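Long-range contacts in CRISPR-associated protein, Cse2 family (Meiothermus ruber, PDB 3WA8), which probably binds G-rich crRNA sequences and helps to stabilise the R-loop formed by the type I-E CRISPR surveillance complex: residues Gly47-Ile52 and Ile63-Val68; Ser9-Phe14 and Leu165-Leu170. All blocks are in the same frame, centred on the assembly; numbering follows the deposited sequence.

Interaction 1: Gly47-Ile52 and Ile63-Val68; sequences GFLGRI and ICYYLV. With HG (mercury (II) ion), chain C.
One face of the Tyr-65 ring is taken by Leu-49, whose CD2 methyl lies 3.7 Å from the ring centroid and 20° off its normal, a CH-pi contact set towards the CG end of the ring. Phe-48 meets the same tyrosine obliquely at CE2: Phe-48 CE2 and Tyr-65 CE2 are 3.8 Å apart, and the two side chains cross at about a right angle. The second methyl of Leu-49, CD1, approaches the Tyr-66 ring at CE1 (4.1 Å), again obliquely, and thus the leucine divides its two branches between neighbouring aromatic residues of helix 59-72. With CG of Leu-49 anti to the carbonyl carbon (chi1 -58°), its isopropyl end reaches towards that helix, alongside Tyr-65 but running in the opposite direction. The side chains of Tyr-65 and the poorly ordered Ile-52 approach from opposite directions, Ile-52 CD1 lying 4.1 Å from Tyr-65 OH.

Phe-14 of helix 10-21 makes edge-to-face pairs with both Phe-48 and Tyr-65, so the contact belongs to a larger aromatic cluster between helices of this all-helical protein. Replacing Tyr-65 with an alanine would probably open a gap beneath Leu-49 CD2 and deprive Phe-48 and Phe-14 of the ring they share. Cys-64, on another side of the helix, binds a mercury ion through SG at 2.8 Å; the ion was probably introduced for crystallography and takes no part in the packing against Leu-49.

No hydrogen bond joins the two segments. The polar end of Tyr-66 is instead held by Glu-46 OE2, on helix 43-49, and by Val-42 N, just before that helix, which fixes that ring beside Leu-49. Cohesion across residues 47-52 and 63-68 therefore rests on apolar and CH-pi contacts, while the Tyr-66 hydroxyl finds its hydrogen bonds outside them.

Interaction 2: Ser9-Phe14 and Leu165-Leu170; sequences SREQAF and LLRDLL
Glu-11 and Arg-167 mark the closest backbone approach, 6.3 Å between their CA atoms, where the short helical segments 10-14 and 165-170 pass with axes 9.5 Å apart and 131° between their N-to-C directions. Glu-11 carries most of the contact, and does so with its aliphatic part: CG rests 3.6 Å from Leu-166 CD2, the two side chains crossing at a slant. A bend at chi2 (84°) then turns the carboxylate over the backbone of helix 162-170, where Glu-11 CD lies 3.9 Å from Arg-167 CB and Glu-11 OE2 3.5 Å from Leu-170 CD1. No salt bridge follows, since OE1 of Glu-11 and NE of Arg-167 remain 6.6 Å apart; the arginine chain leads away, and its NE lies at long salt-bridge distance from Asp-168 OD1, which also pairs with Lys-182.

Helix 10-21 begins with a capping box, in which Ser-9 OG accepts from Gln-12 N and Ser-9 N donates to Gln-12 OE1, both bonds weak. One turn on from Glu-11, Phe-14, buried in the protein, adds a smaller contact. A first torsion of 175° sends the Phe-14 ring away from its own backbone N and towards Leu-166, and CD2 of the phenylalanine meets CD2 of the leucine at 3.7 Å, side chains nearly perpendicular. That same leucine methyl therefore touches both Glu-11 and Phe-14, while the leucine side chain also packs on Tyr-65 and Val-68 of helix 59-72.

Overall arrangement
Interaction 1 is nested along the chain inside the long loop closed by interaction 2, which brings helix 10-21, near the N-terminus, against helix 162-170. The centres of interactions 1 and 2 lie about 10 Å apart on the same side of the chain's centre. Helix 59-72 belongs to interaction 1 but is also contacted by both helices of interaction 2. Helix 10-21 packs on helix 43-49 as well, and its Arg-10 touches both Tyr-65 and Ile-52, joining the two contacts directly. Four helices, early and late in the sequence, thus converge on one largely apolar core around Tyr-65, tying the N-terminal residues into the helical body of this Cse2-family protein.

Interaction 1: Gly47-Ile52 and Ile63-Val68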
loop_
_atom_site.group_PDB
_atom_site.type_symbol
_atom_site.label_atom_id
_atom_site.label_comp_id
_atom_site.label_asym_id
_atom_site.label_seq_id
_atom_site.Cartn_x
_atom_site.Cartn_y
_atom_site.Cartn_z
ATOM N N GLY A 47 8.963 -8.338 -16.301
ATOM C CA GLY A 47 10.396 -8.402 -16.254
ATOM C C GLY A 47 10.876 -8.574 -14.834
ATOM O O GLY A 47 11.724 -9.435 -14.551
ATOM N N PHE A 48 10.332 -7.763 -13.930
ATOM C CA PHE A 48 10.827 -7.762 -12.563
ATOM C C PHE A 48 10.437 -9.062 -11.891
ATOM O O PHE A 48 11.277 -9.709 -11.259
ATOM C CB PHE A 48 10.315 -6.549 -11.805
ATOM C CG PHE A 48 10.953 -6.355 -10.475
ATOM C CD1 PHE A 48 12.049 -5.513 -10.333
ATOM C CD2 PHE A 48 10.454 -6.998 -9.349
ATOM C CE1 PHE A 48 12.654 -5.320 -9.095
ATOM C CE2 PHE A 48 11.061 -6.817 -8.094
ATOM C CZ PHE A 48 12.162 -5.974 -7.973
ATOM N N LEU A 49 9.181 -9.474 -12.070
ATOM C CA LEU A 49 8.708 -10.740 -11.494
ATOM C C LEU A 49 9.432 -11.935 -12.090
ATOM O O LEU A 49 9.673 -12.917 -11.406
ATOM C CB LEU A 49 7.208 -10.925 -11.688
ATOM C CG LEU A 49 6.237 -9.883 -11.140
ATOM C CD1 LEU A 49 4.885 -10.044 -11.763
ATOM C CD2 LEU A 49 6.144 -10.022 -9.644
ATOM N N GLY A 50 9.770 -11.845 -13.369
ATOM C CA GLY A 50 10.452 -12.923 -14.059
ATOM C C GLY A 50 11.903 -13.078 -13.647
ATOM O O GLY A 50 12.587 -13.997 -14.096
ATOM N N ARG A 51 12.378 -12.182 -12.793
ATOM C CA ARG A 51 13.752 -12.250 -12.335
ATOM C C ARG A 51 13.881 -12.775 -10.905
ATOM O O ARG A 51 14.965 -12.761 -10.324
ATOM C CB ARG A 51 14.462 -10.904 -12.532
ATOM C CG ARG A 51 14.987 -10.697 -13.971
ATOM C CD ARG A 51 15.858 -9.444 -14.118
ATOM N NE ARG A 51 15.154 -8.224 -13.691
ATOM C CZ ARG A 51 14.380 -7.478 -14.482
ATOM N NH1 ARG A 51 14.196 -7.805 -15.762
ATOM N NH2 ARG A 51 13.785 -6.393 -13.997
ATOM N N ILE A 52 12.780 -13.280 -10.357
ATOM C CA ILE A 52 12.791 -13.872 -9.009
ATOM C C ILE A 52 11.935 -15.132 -8.884
ATOM O O ILE A 52 12.452 -16.187 -8.530
ATOM C CB ILE A 52 12.379 -12.851 -7.894
ATOM C CG1 ILE A 52 11.385 -11.811 -8.430
ATOM C CG2 ILE A 52 13.628 -12.188 -7.290
ATOM C CD1 ILE A 52 10.480 -11.235 -7.373
ATOM N N ILE A 63 -0.655 -10.689 -7.998
ATOM C CA ILE A 63 -1.702 -9.742 -7.697
ATOM C C ILE A 63 -1.118 -8.569 -6.874
ATOM O O ILE A 63 -1.365 -7.403 -7.171
ATOM C CB ILE A 63 -2.876 -10.414 -7.003
ATOM C CG1 ILE A 63 -3.620 -11.275 -8.003
ATOM C CG2 ILE A 63 -3.852 -9.392 -6.432
ATOM C CD1 ILE A 63 -4.382 -12.449 -7.363
ATOM N N CYS A 64 -0.315 -8.862 -5.867
ATOM C CA CYS A 64 0.138 -7.808 -4.993
ATOM C C CYS A 64 1.009 -6.806 -5.752
ATOM O O CYS A 64 0.673 -5.604 -5.787
ATOM C CB CYS A 64 0.780 -8.392 -3.734
ATOM S SG CYS A 64 -0.417 -9.429 -2.736
ATOM N N TYR A 65 2.068 -7.290 -6.420
ATOM C CA TYR A 65 2.904 -6.430 -7.276
ATOM C C TYR A 65 2.117 -5.537 -8.210
ATOM O O TYR A 65 2.325 -4.318 -8.254
ATOM C CB TYR A 65 3.881 -7.251 -8.100
ATOM C CG TYR A 65 5.146 -7.552 -7.347
ATOM C CD1 TYR A 65 5.168 -8.551 -6.394
ATOM C CD2 TYR A 65 6.312 -6.821 -7.562
ATOM C CE1 TYR A 65 6.281 -8.820 -5.680
ATOM C CE2 TYR A 65 7.485 -7.095 -6.833
ATOM C CZ TYR A 65 7.446 -8.102 -5.889
ATOM O OH TYR A 65 8.554 -8.458 -5.133
ATOM N N TYR A 66 1.220 -6.137 -8.969
ATOM C CA TYR A 66 0.491 -5.382 -9.968
ATOM C C TYR A 66 -0.417 -4.369 -9.328
ATOM O O TYR A 66 -0.498 -3.233 -9.784
ATOM C CB TYR A 66 -0.290 -6.305 -10.902
ATOM C CG TYR A 66 0.469 -6.662 -12.145
ATOM C CD1 TYR A 66 0.968 -7.955 -12.343
ATOM C CD2 TYR A 66 0.730 -5.699 -13.118
ATOM C CE1 TYR A 66 1.656 -8.288 -13.496
ATOM C CE2 TYR A 66 1.422 -6.019 -14.270
ATOM C CZ TYR A 66 1.881 -7.318 -14.444
ATOM O OH TYR A 66 2.575 -7.618 -15.583
ATOM N N LEU A 67 -1.105 -4.773 -8.267
ATOM C CA LEU A 67 -1.944 -3.857 -7.516
ATOM C C LEU A 67 -1.093 -2.688 -7.010
ATOM O O LEU A 67 -1.500 -1.542 -7.120
ATOM C CB LEU A 67 -2.587 -4.570 -6.335
ATOM C CG LEU A 67 -3.581 -3.800 -5.478
ATOM C CD1 LEU A 67 -4.787 -3.442 -6.280
ATOM C CD2 LEU A 67 -4.006 -4.656 -4.313
ATOM N N VAL A 68 0.088 -2.946 -6.468
ATOM C CA VAL A 68 0.819 -1.813 -5.926
ATOM C C VAL A 68 1.251 -0.918 -7.078
ATOM O O VAL A 68 1.220 0.328 -6.971
ATOM C CB VAL A 68 2.011 -2.196 -4.996
ATOM C CG1 VAL A 68 2.882 -1.009 -4.745
ATOM C CG2 VAL A 68 1.503 -2.692 -3.671
HETATM HG HG HG C . -2.769 -7.967 -2.783
#

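Interaction 2: Ser9-Phe14 and Leu165-Leu170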
loop_
_atom_site.group_PDB
_atom_site.type_symbol
_atom_site.label_atom_id
_atom_site.label_comp_id
_atom_site.label_asym_id
_atom_site.label_seq_id
_atom_site.Cartn_x
_atom_site.Cartn_y
_atom_site.Cartn_z
ATOM N N SER A 9 15.764 -4.115 0.241
ATOM C CA SER A 9 14.821 -5.218 0.078
ATOM C C SER A 9 14.238 -5.311 -1.351
ATOM O O SER A 9 14.327 -4.379 -2.153
ATOM C CB SER A 9 13.686 -5.101 1.095
ATOM O OG SER A 9 12.772 -4.084 0.745
ATOM N N ARG A 10 13.632 -6.445 -1.661
ATOM C CA ARG A 10 13.091 -6.672 -2.984
ATOM C C ARG A 10 11.915 -5.746 -3.309
ATOM O O ARG A 10 11.731 -5.356 -4.456
ATOM C CB ARG A 10 12.707 -8.140 -3.129
ATOM C CG ARG A 10 12.176 -8.537 -4.482
ATOM C CD ARG A 10 11.422 -9.842 -4.350
ATOM N NE ARG A 10 12.292 -11.014 -4.455
ATOM C CZ ARG A 10 12.012 -12.207 -3.929
ATOM N NH1 ARG A 10 10.893 -12.389 -3.228
ATOM N NH2 ARG A 10 12.863 -13.218 -4.087
ATOM N N GLU A 11 11.119 -5.389 -2.309
ATOM C CA GLU A 11 9.997 -4.489 -2.558
ATOM C C GLU A 11 10.465 -3.049 -2.731
ATOM O O GLU A 11 9.906 -2.303 -3.555
ATOM C CB GLU A 11 8.940 -4.567 -1.463
ATOM C CG GLU A 11 8.310 -5.912 -1.311
ATOM C CD GLU A 11 9.124 -6.836 -0.448
ATOM O OE1 GLU A 11 10.030 -6.331 0.245
ATOM O OE2 GLU A 11 8.861 -8.062 -0.465
ATOM N N GLN A 12 11.468 -2.647 -1.955
ATOM C CA GLN A 12 12.130 -1.379 -2.209
ATOM C C GLN A 12 12.661 -1.375 -3.632
ATOM O O GLN A 12 12.370 -0.478 -4.391
ATOM C CB GLN A 12 13.286 -1.121 -1.232
ATOM C CG GLN A 12 12.843 -0.740 0.153
ATOM C CD GLN A 12 13.989 -0.415 1.090
ATOM O OE1 GLN A 12 15.144 -0.881 0.944
ATOM N NE2 GLN A 12 13.672 0.402 2.078
ATOM N N ALA A 13 13.429 -2.386 -3.999
ATOM C CA ALA A 13 14.010 -2.414 -5.320
ATOM C C ALA A 13 12.908 -2.268 -6.358
ATOM O O ALA A 13 13.078 -1.589 -7.370
ATOM C CB ALA A 13 14.766 -3.685 -5.533
ATOM N N PHE A 14 11.763 -2.880 -6.095
ATOM C CA PHE A 14 10.720 -2.880 -7.072
ATOM C C PHE A 14 10.202 -1.464 -7.292
ATOM O O PHE A 14 10.062 -0.998 -8.437
ATOM C CB PHE A 14 9.601 -3.819 -6.634
ATOM C CG PHE A 14 8.403 -3.795 -7.540
ATOM C CD1 PHE A 14 8.493 -4.269 -8.858
ATOM C CD2 PHE A 14 7.185 -3.286 -7.083
ATOM C CE1 PHE A 14 7.376 -4.234 -9.709
ATOM C CE2 PHE A 14 6.077 -3.261 -7.913
ATOM C CZ PHE A 14 6.168 -3.736 -9.233
ATOM N N LEU A 165 4.006 -1.208 1.889
ATOM C CA LEU A 165 2.677 -1.684 1.530
ATOM C C LEU A 165 2.773 -3.041 0.810
ATOM O O LEU A 165 2.103 -4.035 1.193
ATOM C CB LEU A 165 1.909 -0.668 0.692
ATOM C CG LEU A 165 0.432 -1.042 0.441
ATOM C CD1 LEU A 165 -0.362 -1.056 1.735
ATOM C CD2 LEU A 165 -0.249 -0.084 -0.544
ATOM N N LEU A 166 3.646 -3.111 -0.193
ATOM C CA LEU A 166 3.792 -4.345 -0.954
ATOM C C LEU A 166 4.230 -5.514 -0.070
ATOM O O LEU A 166 3.617 -6.583 -0.116
ATOM C CB LEU A 166 4.729 -4.143 -2.146
ATOM C CG LEU A 166 5.096 -5.388 -2.936
ATOM C CD1 LEU A 166 3.855 -6.052 -3.552
ATOM C CD2 LEU A 166 6.126 -5.019 -3.967
ATOM N N ARG A 167 5.270 -5.297 0.733
ATOM C CA ARG A 167 5.734 -6.308 1.681
ATOM C C ARG A 167 4.567 -6.787 2.559
ATOM O O ARG A 167 4.409 -7.989 2.810
ATOM C CB ARG A 167 6.891 -5.753 2.531
ATOM C CG ARG A 167 7.328 -6.595 3.762
ATOM C CD ARG A 167 7.940 -5.717 4.915
ATOM N NE ARG A 167 7.229 -5.920 6.196
ATOM C CZ ARG A 167 7.767 -6.423 7.329
ATOM N NH1 ARG A 167 9.059 -6.761 7.399
ATOM N NH2 ARG A 167 7.010 -6.580 8.426
ATOM N N ASP A 168 3.736 -5.838 2.994
ATOM C CA ASP A 168 2.636 -6.143 3.895
ATOM C C ASP A 168 1.551 -6.924 3.180
ATOM O O ASP A 168 1.129 -7.981 3.669
ATOM C CB ASP A 168 2.084 -4.879 4.547
ATOM C CG ASP A 168 2.891 -4.445 5.766
ATOM O OD1 ASP A 168 3.684 -5.254 6.298
ATOM O OD2 ASP A 168 2.748 -3.278 6.190
ATOM N N LEU A 169 1.124 -6.441 2.017
ATOM C CA LEU A 169 0.208 -7.221 1.208
ATOM C C LEU A 169 0.741 -8.618 0.935
ATOM O O LEU A 169 -0.020 -9.574 0.991
ATOM C CB LEU A 169 -0.108 -6.530 -0.096
ATOM C CG LEU A 169 -0.835 -5.199 0.062
ATOM C CD1 LEU A 169 -1.084 -4.594 -1.310
ATOM C CD2 LEU A 169 -2.150 -5.384 0.814
ATOM N N LEU A 170 2.039 -8.774 0.676
ATOM C CA LEU A 170 2.522 -10.097 0.344
ATOM C C LEU A 170 2.283 -11.052 1.481
ATOM O O LEU A 170 2.146 -12.242 1.259
ATOM C CB LEU A 170 3.985 -10.085 -0.057
ATOM C CG LEU A 170 4.286 -9.556 -1.467
ATOM C CD1 LEU A 170 5.690 -8.959 -1.526
ATOM C CD2 LEU A 170 4.062 -10.584 -2.588
#